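Local coordinates for type IV pilus secretin PilQ family protein (Vibrio cholerae, PDB 6W6M) that probably forms the outer-membrane secretin channel through which the type IV competence pilus of Vibrio cholerae passes, at residues A[380-385]-A[531-536]; A[375-380]-A[404-409]. One frame throughout, in Å; residues are numbered along the deposited sequence.

Contact 1 (A[380-385]-A[531-536])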
loop_
_atom_site.group_PDB
_atom_site.type_symbol
_atom_site.label_atom_id
_atom_site.label_comp_id
_atom_site.label_asym_id
_atom_site.label_seq_id
_atom_site.Cartn_x
_atom_site.Cartn_y
_atom_site.Cartn_z
ATOM N N VAL A 380 16.332 31.774 65.807
ATOM C CA VAL A 380 15.085 31.911 65.070
ATOM C C VAL A 380 15.413 32.517 63.719
ATOM O O VAL A 380 16.008 33.598 63.648
ATOM C CB VAL A 380 14.077 32.773 65.837
ATOM C CG1 VAL A 380 12.884 33.076 64.981
ATOM C CG2 VAL A 380 13.662 32.074 67.097
ATOM N N ASN A 381 15.021 31.831 62.647
ATOM C CA ASN A 381 15.379 32.204 61.277
ATOM C C ASN A 381 14.112 32.243 60.423
ATOM O O ASN A 381 13.813 31.286 59.713
ATOM C CB ASN A 381 16.398 31.217 60.731
ATOM C CG ASN A 381 17.032 31.680 59.451
ATOM O OD1 ASN A 381 17.195 32.870 59.219
ATOM N ND2 ASN A 381 17.390 30.737 58.600
ATOM N N LEU A 382 13.393 33.364 60.450
ATOM C CA LEU A 382 12.117 33.520 59.771
ATOM C C LEU A 382 12.110 34.811 58.973
ATOM O O LEU A 382 11.231 35.660 59.119
ATOM C CB LEU A 382 10.976 33.482 60.778
ATOM C CG LEU A 382 10.860 32.171 61.553
ATOM C CD1 LEU A 382 9.754 32.233 62.560
ATOM C CD2 LEU A 382 10.643 31.013 60.610
ATOM N N ALA A 383 13.138 35.001 58.155
ATOM C CA ALA A 383 13.289 36.238 57.407
ATOM C C ALA A 383 12.254 36.348 56.296
ATOM O O ALA A 383 11.882 35.360 55.662
ATOM C CB ALA A 383 14.688 36.329 56.806
ATOM N N SER A 384 11.805 37.577 56.054
ATOM C CA SER A 384 10.928 37.857 54.925
ATOM C C SER A 384 11.637 37.543 53.618
ATOM O O SER A 384 12.656 38.152 53.289
ATOM C CB SER A 384 10.490 39.318 54.951
ATOM O OG SER A 384 10.077 39.743 53.671
ATOM N N THR A 385 11.087 36.597 52.867
ATOM C CA THR A 385 11.727 36.054 51.673
ATOM C C THR A 385 11.180 36.762 50.440
ATOM O O THR A 385 10.126 36.395 49.917
ATOM C CB THR A 385 11.501 34.548 51.583
ATOM O OG1 THR A 385 10.095 34.279 51.544
ATOM C CG2 THR A 385 12.120 33.844 52.780
ATOM N N SER A 531 -0.891 33.474 55.803
ATOM C CA SER A 531 -0.028 32.407 56.294
ATOM C C SER A 531 0.820 32.903 57.455
ATOM O O SER A 531 1.170 34.081 57.512
ATOM C CB SER A 531 0.870 31.873 55.179
ATOM O OG SER A 531 1.737 30.871 55.668
ATOM N N VAL A 532 1.142 31.996 58.373
ATOM C CA VAL A 532 1.970 32.285 59.541
ATOM C C VAL A 532 2.860 31.083 59.815
ATOM O O VAL A 532 2.414 29.940 59.712
ATOM C CB VAL A 532 1.118 32.593 60.791
ATOM C CG1 VAL A 532 1.993 32.766 61.997
ATOM C CG2 VAL A 532 0.294 33.829 60.590
ATOM N N ASP A 533 4.118 31.327 60.170
ATOM C CA ASP A 533 4.896 30.266 60.802
ATOM C C ASP A 533 5.606 30.831 62.019
ATOM O O ASP A 533 6.226 31.888 61.944
ATOM C CB ASP A 533 5.898 29.613 59.853
ATOM C CG ASP A 533 6.905 30.572 59.332
ATOM O OD1 ASP A 533 6.796 31.767 59.638
ATOM O OD2 ASP A 533 7.827 30.128 58.621
ATOM N N LYS A 534 5.508 30.126 63.139
ATOM C CA LYS A 534 5.882 30.723 64.408
ATOM C C LYS A 534 6.529 29.694 65.318
ATOM O O LYS A 534 6.738 28.542 64.948
ATOM C CB LYS A 534 4.675 31.351 65.092
ATOM C CG LYS A 534 3.490 30.449 65.238
ATOM C CD LYS A 534 2.506 31.075 66.188
ATOM C CE LYS A 534 1.130 30.484 66.053
ATOM N NZ LYS A 534 0.086 31.430 66.524
ATOM N N VAL A 535 6.886 30.152 66.509
ATOM C CA VAL A 535 7.408 29.263 67.551
ATOM C C VAL A 535 6.248 28.788 68.416
ATOM O O VAL A 535 5.417 29.613 68.824
ATOM C CB VAL A 535 8.466 29.987 68.379
ATOM C CG1 VAL A 535 8.928 29.131 69.532
ATOM C CG2 VAL A 535 9.642 30.339 67.501
ATOM N N PRO A 536 6.149 27.487 68.710
ATOM C CA PRO A 536 4.873 26.925 69.187
ATOM C C PRO A 536 4.144 27.685 70.285
ATOM O O PRO A 536 2.909 27.729 70.261
ATOM C CB PRO A 536 5.299 25.528 69.633
ATOM C CG PRO A 536 6.300 25.164 68.622
ATOM C CD PRO A 536 7.091 26.414 68.350
#
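Leu382 packs against Asp533 where the short strand 380-382 faces the end of strand 518-534, in the beta-barrel fold of the secretin. The two strands do not pair with each other. CA of Leu382 lies 8.0 Å from CA of Asp533, so the contact is made by side chains and not by backbone bonding. The tight part is at Leu382. Its two methyls meet the aspartate side by side: CD1 sits 3.6 Å from the backbone O of Asp533, and CD2 sits 3.6 Å from the carboxylate OD2. The leucine and aspartate side chains run alongside each other, pointing opposite ways. With chi1 near +61°, CG of Asp533 lies between its own backbone N and carbonyl carbon, and the carboxylate is brought alongside the leucine. This buried charge is met by Arg550 on the adjoining strand 549-568, which forms a salt bridge with OD2. Arg550 also donates to the backbone O of Ala383, so one guanidinium ties both segments together and probably holds the carboxylate in place.

The other end is looser. Val380 and Val535 meet through one methyl each, and Val535 is partly exposed, whereas Val380 is buried. Lys534 points its CB away, and its NZ forms a salt bridge with Asp540. A neighbouring subunit lies close: residues 532-534 pair antiparallel with one of its strands, so the sheet runs on across the interface. Asn388 and Asn414 of that subunit pack on Leu382 and Asp533. The valines touch only lightly, with CG2 of Val380 4.4 Å from CG2 of Val535.

Contact 2 (A[375-380]-A[404-409])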
loop_
_atom_site.group_PDB
_atom_site.type_symbol
_atom_site.label_atom_id
_atom_site.label_comp_id
_atom_site.label_asym_id
_atom_site.label_seq_id
_atom_site.Cartn_x
_atom_site.Cartn_y
_atom_site.Cartn_z
ATOM N N ASP A 375 25.125 30.059 59.898
ATOM C CA ASP A 375 23.852 29.354 59.870
ATOM C C ASP A 375 23.574 28.580 61.148
ATOM O O ASP A 375 22.419 28.508 61.577
ATOM C CB ASP A 375 23.818 28.401 58.679
ATOM C CG ASP A 375 23.711 29.132 57.365
ATOM O OD1 ASP A 375 23.379 30.335 57.386
ATOM O OD2 ASP A 375 23.971 28.512 56.315
ATOM N N GLU A 376 24.602 27.999 61.767
ATOM C CA GLU A 376 24.413 27.341 63.051
ATOM C C GLU A 376 24.248 28.340 64.184
ATOM O O GLU A 376 23.823 27.958 65.276
ATOM C CB GLU A 376 25.590 26.418 63.347
ATOM C CG GLU A 376 26.181 25.759 62.119
ATOM C CD GLU A 376 25.204 24.849 61.406
ATOM O OE1 GLU A 376 24.216 24.413 62.033
ATOM O OE2 GLU A 376 25.423 24.565 60.211
ATOM N N PHE A 377 24.572 29.609 63.946
ATOM C CA PHE A 377 24.493 30.610 64.998
ATOM C C PHE A 377 23.052 30.942 65.356
ATOM O O PHE A 377 22.726 31.052 66.542
ATOM C CB PHE A 377 25.252 31.866 64.563
ATOM C CG PHE A 377 24.994 33.070 65.420
ATOM C CD1 PHE A 377 25.409 33.106 66.736
ATOM C CD2 PHE A 377 24.356 34.175 64.903
ATOM C CE1 PHE A 377 25.170 34.208 67.521
ATOM C CE2 PHE A 377 24.117 35.278 65.685
ATOM C CZ PHE A 377 24.526 35.292 66.995
ATOM N N LEU A 378 22.177 31.069 64.363
ATOM C CA LEU A 378 20.877 31.696 64.563
ATOM C C LEU A 378 19.913 30.777 65.302
ATOM O O LEU A 378 19.853 29.577 65.035
ATOM C CB LEU A 378 20.285 32.112 63.218
ATOM C CG LEU A 378 21.031 33.201 62.439
ATOM C CD1 LEU A 378 20.420 33.405 61.072
ATOM C CD2 LEU A 378 21.051 34.509 63.202
ATOM N N ASN A 379 19.168 31.352 66.244
ATOM C CA ASN A 379 18.128 30.621 66.957
ATOM C C ASN A 379 16.835 30.599 66.161
ATOM O O ASN A 379 16.285 29.533 65.875
ATOM C CB ASN A 379 17.880 31.252 68.327
ATOM C CG ASN A 379 18.787 30.706 69.393
ATOM O OD1 ASN A 379 18.332 30.207 70.412
ATOM N ND2 ASN A 379 20.080 30.796 69.166
ATOM N N VAL A 380 16.332 31.774 65.807
ATOM C CA VAL A 380 15.085 31.911 65.070
ATOM C C VAL A 380 15.413 32.517 63.719
ATOM O O VAL A 380 16.008 33.598 63.648
ATOM C CB VAL A 380 14.077 32.773 65.837
ATOM C CG1 VAL A 380 12.884 33.076 64.981
ATOM C CG2 VAL A 380 13.662 32.074 67.097
ATOM N N LEU A 404 27.154 37.348 72.994
ATOM C CA LEU A 404 26.814 37.984 71.729
ATOM C C LEU A 404 25.322 37.810 71.501
ATOM O O LEU A 404 24.775 36.742 71.784
ATOM C CB LEU A 404 27.607 37.373 70.568
ATOM C CG LEU A 404 27.522 38.035 69.195
ATOM C CD1 LEU A 404 28.832 37.884 68.466
ATOM C CD2 LEU A 404 26.429 37.438 68.362
ATOM N N LEU A 405 24.669 38.857 71.003
ATOM C CA LEU A 405 23.265 38.712 70.643
ATOM C C LEU A 405 22.925 39.609 69.462
ATOM O O LEU A 405 23.312 40.779 69.432
ATOM C CB LEU A 405 22.351 39.006 71.835
ATOM C CG LEU A 405 20.852 38.752 71.772
ATOM C CD1 LEU A 405 20.313 38.334 73.134
ATOM C CD2 LEU A 405 20.144 40.001 71.275
ATOM N N ASP A 406 22.189 39.048 68.498
ATOM C CA ASP A 406 21.824 39.715 67.253
ATOM C C ASP A 406 20.317 39.675 67.039
ATOM O O ASP A 406 19.669 38.666 67.335
ATOM C CB ASP A 406 22.490 39.045 66.063
ATOM C CG ASP A 406 23.966 39.289 66.009
ATOM O OD1 ASP A 406 24.554 39.609 67.056
ATOM O OD2 ASP A 406 24.540 39.178 64.914
ATOM N N LEU A 407 19.771 40.754 66.466
ATOM C CA LEU A 407 18.343 40.826 66.169
ATOM C C LEU A 407 18.093 41.644 64.913
ATOM O O LEU A 407 18.419 42.828 64.887
ATOM C CB LEU A 407 17.572 41.441 67.338
ATOM C CG LEU A 407 16.067 41.656 67.166
ATOM C CD1 LEU A 407 15.348 40.345 66.976
ATOM C CD2 LEU A 407 15.491 42.382 68.356
ATOM N N GLU A 408 17.465 41.039 63.900
ATOM C CA GLU A 408 17.157 41.709 62.640
ATOM C C GLU A 408 15.675 41.600 62.316
ATOM O O GLU A 408 15.082 40.527 62.454
ATOM C CB GLU A 408 17.964 41.120 61.491
ATOM C CG GLU A 408 17.737 41.824 60.176
ATOM C CD GLU A 408 18.581 41.259 59.056
ATOM O OE1 GLU A 408 19.319 40.288 59.299
ATOM O OE2 GLU A 408 18.500 41.774 57.920
ATOM N N LEU A 409 15.061 42.710 61.856
ATOM C CA LEU A 409 13.685 42.759 61.391
ATOM C C LEU A 409 13.659 43.034 59.897
ATOM O O LEU A 409 14.522 43.743 59.377
ATOM C CB LEU A 409 12.901 43.849 62.111
ATOM C CG LEU A 409 12.694 43.672 63.609
ATOM C CD1 LEU A 409 12.035 44.899 64.183
ATOM C CD2 LEU A 409 11.855 42.451 63.892
#
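The Phe377 ring packs obliquely against Leu404 and Asp406, two alternate residues that direct their CB atoms toward it from strand 404-429. The ring carbons farthest from CB do the touching. CE1 of Phe377 lies 3.6 Å from CD2 of Leu404. Across the ring, CE2 reaches Asp406. It is 4.0 Å from Asp406 CG and equally far from Asp406 OD2. Here the aspartate runs nearly perpendicular to the phenylalanine side chain, and the ring and carboxylate planes are 74° apart. The contact is thus apolar at the leucine and a plain van der Waals approach at the aspartate. Phe377 holds CG opposite its backbone N (chi1 167°), which swings the ring off the weakly bonded helical turn and onto the strand.

A second shell fixes these groups. Leu404 and Asp406 are tied by backbone hydrogen bonds to Met345 and Gly343 of strand 320-347, and Met345 also packs against the phenyl ring. Leu405, between them, turns its CB away. Two residues beyond Asp406, Glu408 forms a salt bridge with Arg341 of the same strand 320-347.

After the helical turn, Asn379 and Val380 both face Trp342, a classic beta bulge, which leads the chain into strand 380-382. Strand 320-347 bonds to one edge of strand 404-429, and strand 390-397 pairs antiparallel along its other edge. Ile357 and Leu366 of a further subunit pack on Asp406 and Leu404. The weakly bonded turn at 374-377 therefore rests on a sheet that also meets a neighbouring chain.

In the fold
After the N-terminal helices and strands, the chain enters strand 320-347, passes the short strand 352-354 and helix 357-362, and reaches helix 374-377, where contact 2 starts. Strand 380-382, where contact 1 starts, follows at once, and the two contacts share Val380. Contact 2 closes the shorter loop, coming back through strand 390-397 to the start of strand 404-429. Contact 1 closes a much longer one, with 145 residues between its segments, ending at strand 518-534. Their segments alternate along the chain, so the two loops cross. The contacts' centres are about 13 Å apart. Contact 2 sets the helical turn against strand 404-429, contact 1 sets strand 380-382 against strand 518-534, and both reach one antiparallel sheet.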